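Local coordinates for protein adenosine kinase (Trypanosoma brucei brucei, PDB 4N09) that probably phosphorylates adenosine to AMP with ATP as the phosphate donor and magnesium as cofactor, a step of purine salvage, at residues I222-H227 against V264-D269; S170-T175 against P202-F207. One frame throughout, in Å; residues are numbered along the deposited sequence.

Contact 1: I222-H227 against V264-D269. With ADP (adenosine-5'-diphosphate), chain F.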
# COMPACT_ATOMS: atom_id res chain seq x y z
N ILE A 222 -4.32 11.62 1.31
CA ILE A 222 -2.92 11.24 1.31
C ILE A 222 -2.60 10.54 2.60
O ILE A 222 -2.79 11.09 3.67
CB ILE A 222 -2.02 12.47 1.24
CG1 ILE A 222 -2.26 13.23 -0.05
CG2 ILE A 222 -0.57 12.06 1.31
CD1 ILE A 222 -1.66 14.62 0.01
N VAL A 223 -2.02 9.36 2.48
CA VAL A 223 -1.69 8.55 3.65
C VAL A 223 -0.21 8.25 3.69
O VAL A 223 0.40 7.98 2.67
CB VAL A 223 -2.42 7.22 3.61
CG1 VAL A 223 -2.14 6.46 4.89
CG2 VAL A 223 -3.91 7.45 3.47
N ALA A 224 0.37 8.30 4.87
CA ALA A 224 1.76 7.97 5.04
C ALA A 224 2.09 7.67 6.46
O ALA A 224 1.27 7.86 7.34
CB ALA A 224 2.63 9.13 4.57
N ASN A 225 3.31 7.21 6.70
CA ASN A 225 3.85 7.09 8.06
C ASN A 225 4.77 8.26 8.44
O ASN A 225 5.00 9.17 7.64
CB ASN A 225 4.58 5.75 8.25
CG ASN A 225 5.84 5.66 7.43
OD1 ASN A 225 6.50 6.66 7.15
ND2 ASN A 225 6.20 4.47 7.05
N ARG A 226 5.27 8.23 9.68
CA ARG A 226 6.14 9.27 10.26
C ARG A 226 7.37 9.59 9.38
O ARG A 226 7.59 10.74 9.03
CB ARG A 226 6.59 8.76 11.60
CG ARG A 226 7.19 9.78 12.54
CD ARG A 226 8.16 9.08 13.50
NE ARG A 226 7.54 8.03 14.31
CZ ARG A 226 6.91 8.24 15.46
NH1 ARG A 226 6.78 9.46 15.99
NH2 ARG A 226 6.38 7.19 16.10
N HIS A 227 8.11 8.58 8.95
CA HIS A 227 9.32 8.81 8.18
C HIS A 227 9.01 9.41 6.82
O HIS A 227 9.66 10.36 6.39
CB HIS A 227 10.12 7.50 8.05
CG HIS A 227 10.32 6.79 9.36
ND1 HIS A 227 11.37 7.07 10.21
CD2 HIS A 227 9.55 5.87 10.00
CE1 HIS A 227 11.25 6.33 11.31
NE2 HIS A 227 10.16 5.60 11.20
N VAL A 264 -5.47 14.29 5.15
CA VAL A 264 -4.12 13.76 5.30
C VAL A 264 -4.06 12.89 6.55
O VAL A 264 -4.42 13.33 7.63
CB VAL A 264 -3.09 14.91 5.36
CG1 VAL A 264 -1.67 14.38 5.59
CG2 VAL A 264 -3.12 15.71 4.08
N VAL A 265 -3.54 11.68 6.38
CA VAL A 265 -3.45 10.70 7.44
C VAL A 265 -2.00 10.22 7.59
O VAL A 265 -1.46 9.60 6.68
CB VAL A 265 -4.35 9.51 7.13
CG1 VAL A 265 -4.38 8.53 8.28
CG2 VAL A 265 -5.75 9.97 6.85
N PHE A 266 -1.39 10.50 8.73
CA PHE A 266 -0.04 10.08 8.99
C PHE A 266 -0.06 9.18 10.20
O PHE A 266 -0.40 9.63 11.30
CB PHE A 266 0.85 11.29 9.30
CG PHE A 266 1.14 12.19 8.14
CD1 PHE A 266 1.18 11.69 6.84
CD2 PHE A 266 1.45 13.53 8.35
CE1 PHE A 266 1.49 12.52 5.77
CE2 PHE A 266 1.75 14.37 7.28
CZ PHE A 266 1.78 13.86 5.99
N THR A 267 0.34 7.93 10.01
CA THR A 267 0.47 7.01 11.12
C THR A 267 1.82 7.21 11.82
O THR A 267 2.71 7.84 11.26
CB THR A 267 0.34 5.55 10.69
OG1 THR A 267 1.31 5.25 9.68
CG2 THR A 267 -1.05 5.29 10.16
N ARG A 268 1.94 6.68 13.04
CA ARG A 268 3.12 6.90 13.87
C ARG A 268 3.35 5.73 14.79
O ARG A 268 3.54 5.90 15.99
CB ARG A 268 2.93 8.15 14.72
CG ARG A 268 2.80 9.42 13.89
CD ARG A 268 3.05 10.66 14.72
NE ARG A 268 1.96 10.93 15.63
CZ ARG A 268 1.87 12.00 16.40
NH1 ARG A 268 2.83 12.91 16.37
NH2 ARG A 268 0.81 12.17 17.18
N ASP A 269 3.30 4.54 14.24
CA ASP A 269 3.46 3.30 15.01
C ASP A 269 2.73 3.35 16.37
O ASP A 269 1.51 3.39 16.38
CB ASP A 269 4.94 2.83 15.09
CG ASP A 269 5.91 3.91 15.59
OD1 ASP A 269 6.45 4.68 14.74
OD2 ASP A 269 6.13 3.96 16.83
PB ADP F . 4.33 1.37 8.64
O1B ADP F . 4.08 2.19 7.36
O2B ADP F . 4.12 -0.14 8.52
O3B ADP F . 5.61 1.68 9.40
PA ADP F . 3.22 2.31 11.11
O1A ADP F . 4.47 1.59 11.63
O2A ADP F . 3.02 3.81 11.35
O3A ADP F . 3.11 1.97 9.54
O5' ADP F . 1.96 1.54 11.75
C5' ADP F . 0.69 1.49 11.15
C4' ADP F . -0.24 1.20 12.28
O4' ADP F . 0.05 -0.10 12.77
C3' ADP F . -0.09 2.17 13.45
O3' ADP F . -0.86 3.36 13.27
C2' ADP F . -0.55 1.29 14.58
O2' ADP F . -1.95 1.25 14.60
C1' ADP F . -0.11 -0.10 14.18
N9 ADP F . 1.20 -0.42 14.83
C8 ADP F . 2.39 -0.36 14.21
N7 ADP F . 3.37 -0.72 15.07
C5 ADP F . 2.81 -1.01 16.24
C6 ADP F . 3.29 -1.47 17.55
N6 ADP F . 4.60 -1.68 17.74
N1 ADP F . 2.39 -1.65 18.55
C2 ADP F . 1.08 -1.45 18.35
N3 ADP F . 0.60 -1.06 17.17
C4 ADP F . 1.39 -0.82 16.09
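Ala224 and Phe266 pair across two neighbouring parallel strands, a small residue beside a large one on the same sheet face. The methyl of Ala224 meets the CD1–CE1 side of the Phe266 ring obliquely, CD1 of Phe266 lying 3.7 Å from CB of Ala224. With CG beside the backbone N (chi1 -71°), the ring turns back along its own strand, where CG1 of Val264 fits under one face near the rim. Val264 and Phe266 also meet helix 243-252. The opposite face carries Val223 and Val265, the latter packed on Phe304 of helix 300-312.

Three backbone bonds zip the strands together: Val265 N to Ile222 O (2.9 Å), Ala224 N to Val265 O (2.9 Å) and Thr267 N to Ala224 O (2.8 Å).

Beyond the valines, polar groups receive the diphosphate of ADP. ND2 of Asn225 donates to O1B of ADP at 3.1 Å, while its OD1 caps Glu228 N and so fixes the amide. OG1 of Thr267 reaches O2A of ADP at 2.8 Å, and Asp269 N grips the same ADP oxygen, O2A, at 3.0 Å.

Beside the phosphates, Arg226 bends at chi3 and lays one guanidinium face over CB of Arg268. NH2 of Arg226 makes a salt bridge to OD1 of Asp269 (2.9 Å), the oxygen near the guanidinium plane but met from above the carboxylate plane; Glu271 is a second acidic partner. Strand ends opening into a helix N-terminus and a loop around phosphates are characteristic of the nucleotide site in the ribokinase-like (PfkB) fold.

Contact 2: S170-T175 against P202-F207. With ADN (adenosine), chain E.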
# COMPACT_ATOMS: atom_id res chain seq x y z
N SER A 170 -0.92 2.82 -4.66
CA SER A 170 0.23 2.96 -3.79
C SER A 170 1.20 3.92 -4.46
O SER A 170 1.23 4.05 -5.68
CB SER A 170 0.89 1.61 -3.53
OG SER A 170 1.66 1.25 -4.65
N GLY A 171 2.02 4.58 -3.65
CA GLY A 171 3.05 5.46 -4.17
C GLY A 171 4.05 4.71 -5.03
O GLY A 171 4.59 5.26 -5.97
N PHE A 172 4.28 3.45 -4.68
CA PHE A 172 5.12 2.59 -5.44
C PHE A 172 4.78 2.52 -6.92
O PHE A 172 5.66 2.16 -7.72
CB PHE A 172 5.03 1.16 -4.88
CG PHE A 172 5.75 0.96 -3.57
CD1 PHE A 172 7.06 1.38 -3.40
CD2 PHE A 172 5.14 0.26 -2.55
CE1 PHE A 172 7.71 1.17 -2.21
CE2 PHE A 172 5.79 0.04 -1.35
CZ PHE A 172 7.09 0.48 -1.18
N THR A 173 3.53 2.77 -7.31
CA THR A 173 3.16 2.74 -8.73
C THR A 173 3.78 3.88 -9.50
O THR A 173 3.81 3.85 -10.71
CB THR A 173 1.65 2.92 -8.98
OG1 THR A 173 1.21 4.18 -8.46
CG2 THR A 173 0.87 1.82 -8.33
N LEU A 174 4.26 4.90 -8.80
CA LEU A 174 4.85 6.03 -9.48
C LEU A 174 6.18 5.69 -10.16
O LEU A 174 6.63 6.46 -11.00
CB LEU A 174 5.06 7.19 -8.52
CG LEU A 174 3.77 7.76 -7.93
CD1 LEU A 174 4.10 8.75 -6.84
CD2 LEU A 174 2.91 8.44 -8.97
N THR A 175 6.80 4.58 -9.80
CA THR A 175 8.07 4.22 -10.43
C THR A 175 7.83 3.51 -11.74
O THR A 175 8.76 3.31 -12.51
CB THR A 175 8.97 3.33 -9.55
OG1 THR A 175 8.52 1.97 -9.54
CG2 THR A 175 9.04 3.88 -8.12
N PRO A 202 10.30 6.62 1.53
CA PRO A 202 11.07 7.85 1.38
C PRO A 202 11.65 8.00 0.01
O PRO A 202 11.70 9.11 -0.50
CB PRO A 202 12.18 7.67 2.39
CG PRO A 202 11.53 6.90 3.48
CD PRO A 202 10.68 5.90 2.76
N PHE A 203 12.07 6.91 -0.62
CA PHE A 203 12.73 7.06 -1.91
C PHE A 203 11.81 7.63 -2.99
O PHE A 203 12.28 8.24 -3.93
CB PHE A 203 13.44 5.77 -2.35
CG PHE A 203 12.55 4.74 -2.95
CD1 PHE A 203 12.12 4.85 -4.26
CD2 PHE A 203 12.24 3.61 -2.24
CE1 PHE A 203 11.36 3.86 -4.84
CE2 PHE A 203 11.46 2.62 -2.80
CZ PHE A 203 11.02 2.74 -4.11
N ILE A 204 10.51 7.43 -2.84
CA ILE A 204 9.54 8.01 -3.76
C ILE A 204 9.65 9.53 -3.77
O ILE A 204 9.68 10.12 -4.83
CB ILE A 204 8.09 7.62 -3.38
CG1 ILE A 204 7.86 6.10 -3.50
CG2 ILE A 204 7.09 8.36 -4.25
CD1 ILE A 204 8.13 5.49 -4.87
N MET A 205 9.74 10.13 -2.59
CA MET A 205 9.94 11.56 -2.48
C MET A 205 11.29 12.01 -3.00
O MET A 205 11.42 13.09 -3.54
CB MET A 205 9.83 12.01 -1.03
CG MET A 205 8.42 12.36 -0.59
SD MET A 205 7.31 10.94 -0.59
CE MET A 205 7.91 10.03 0.84
N GLN A 206 12.32 11.20 -2.80
CA GLN A 206 13.67 11.59 -3.20
C GLN A 206 13.85 11.48 -4.70
O GLN A 206 14.40 12.37 -5.30
CB GLN A 206 14.73 10.73 -2.51
CG GLN A 206 14.69 10.85 -1.00
CD GLN A 206 15.37 9.71 -0.28
OE1 GLN A 206 15.82 8.73 -0.87
NE2 GLN A 206 15.40 9.81 1.03
N PHE A 207 13.40 10.39 -5.30
CA PHE A 207 13.69 10.13 -6.70
C PHE A 207 12.52 10.18 -7.66
O PHE A 207 12.70 10.02 -8.86
CB PHE A 207 14.39 8.79 -6.83
CG PHE A 207 15.61 8.69 -5.98
CD1 PHE A 207 16.79 9.29 -6.38
CD2 PHE A 207 15.58 8.06 -4.75
CE1 PHE A 207 17.93 9.23 -5.59
CE2 PHE A 207 16.70 8.00 -3.96
CZ PHE A 207 17.88 8.59 -4.37
O5' ADN E . 4.46 -3.54 3.06
C5' ADN E . 5.47 -4.47 2.66
C4' ADN E . 5.21 -4.94 1.26
O4' ADN E . 5.83 -4.03 0.37
C3' ADN E . 5.80 -6.28 0.91
O3' ADN E . 4.70 -7.17 0.91
C2' ADN E . 6.41 -6.11 -0.48
O2' ADN E . 6.02 -7.09 -1.48
C1' ADN E . 5.91 -4.73 -0.86
N9 ADN E . 6.77 -3.90 -1.70
C8 ADN E . 8.02 -3.51 -1.39
N7 ADN E . 8.55 -2.70 -2.34
C5 ADN E . 7.57 -2.59 -3.25
C6 ADN E . 7.46 -1.89 -4.51
N6 ADN E . 8.48 -1.15 -4.95
N1 ADN E . 6.29 -2.02 -5.15
C2 ADN E . 5.25 -2.75 -4.67
N3 ADN E . 5.29 -3.43 -3.52
C4 ADN E . 6.40 -3.36 -2.81
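Phe172 and Phe203 meet where a short 3-10 turn faces helix 202-207: CE2 of Phe203 comes to the edge of the Phe172 ring, near its plane, while adenosine lies over one face of that ring. The CB of Phe172 starts away from the helix and already lies 3.4 Å from N1 of adenosine. CG, also by N1, is set beside the backbone N (chi1 -74°), which swings the ring under the base and brings its far end back toward the helix. From there the two sides of the ring meet different parts of the purine. CD1 of Phe172 approaches the exocyclic N6 of adenosine at 3.3 Å, whereas CD2 lies by N1 and C2. Further out, CE2 of Phe172 lies over C5, and the tip, CZ of Phe172, is 3.7 Å from N7 of adenosine. The remaining corner, CE1 of Phe172, both faces N6 of adenosine and touches CE2 of Phe203 at 4.1 Å.

Beside this aromatic pair, Ile204 packs against Gly171, which has no side chain. CD1 of Ile204 lies 3.7 Å from Gly171 O and equally close to CG2 of Thr175. The Ile204 and Leu174 side chains cross at about a right angle, CG2 of Ile204 lying 4.0 Å from CD1 of Leu174. The methyl of Thr175 also rests at the edge of the Phe203 ring, so one carbon touches both helix residues.

The turn is braced from within by Ser170 O, which accepts from both N and OG1 of Thr173; from outside it, Ser200 OG bonds to Phe172 N. Adenosine is held further by Asn16, Asp20, Gly66, Asn70 and Asp302. A phenylalanine ring lying against the purine, flanked at its edge by Phe203, forms this wall of the nucleoside pocket of a PfkB (ribokinase-like) kinase.

Along the chain the two contacts come in series: contact 2 closes before contact 1 opens, and strand 221-225 of contact 1 follows helix 202-207 after the intervening helix 209-215. Their centres are about 15 Å apart and their nearest atoms about 5 Å apart, without touching. Both belong to the large mixed sheet and its surroundings: contact 1 joins two of its adjacent parallel strands, 221-225 and 263-268, while in contact 2 the turn 170-175 follows strand 166-169 and helix 202-207 follows strand 194-198. Helix 226-236, which begins in contact 1, also packs on Pro202 and Met205. One contact thus serves ADP and the other adenosine, with the predicted proton acceptor Asp302 bonded to adenosine.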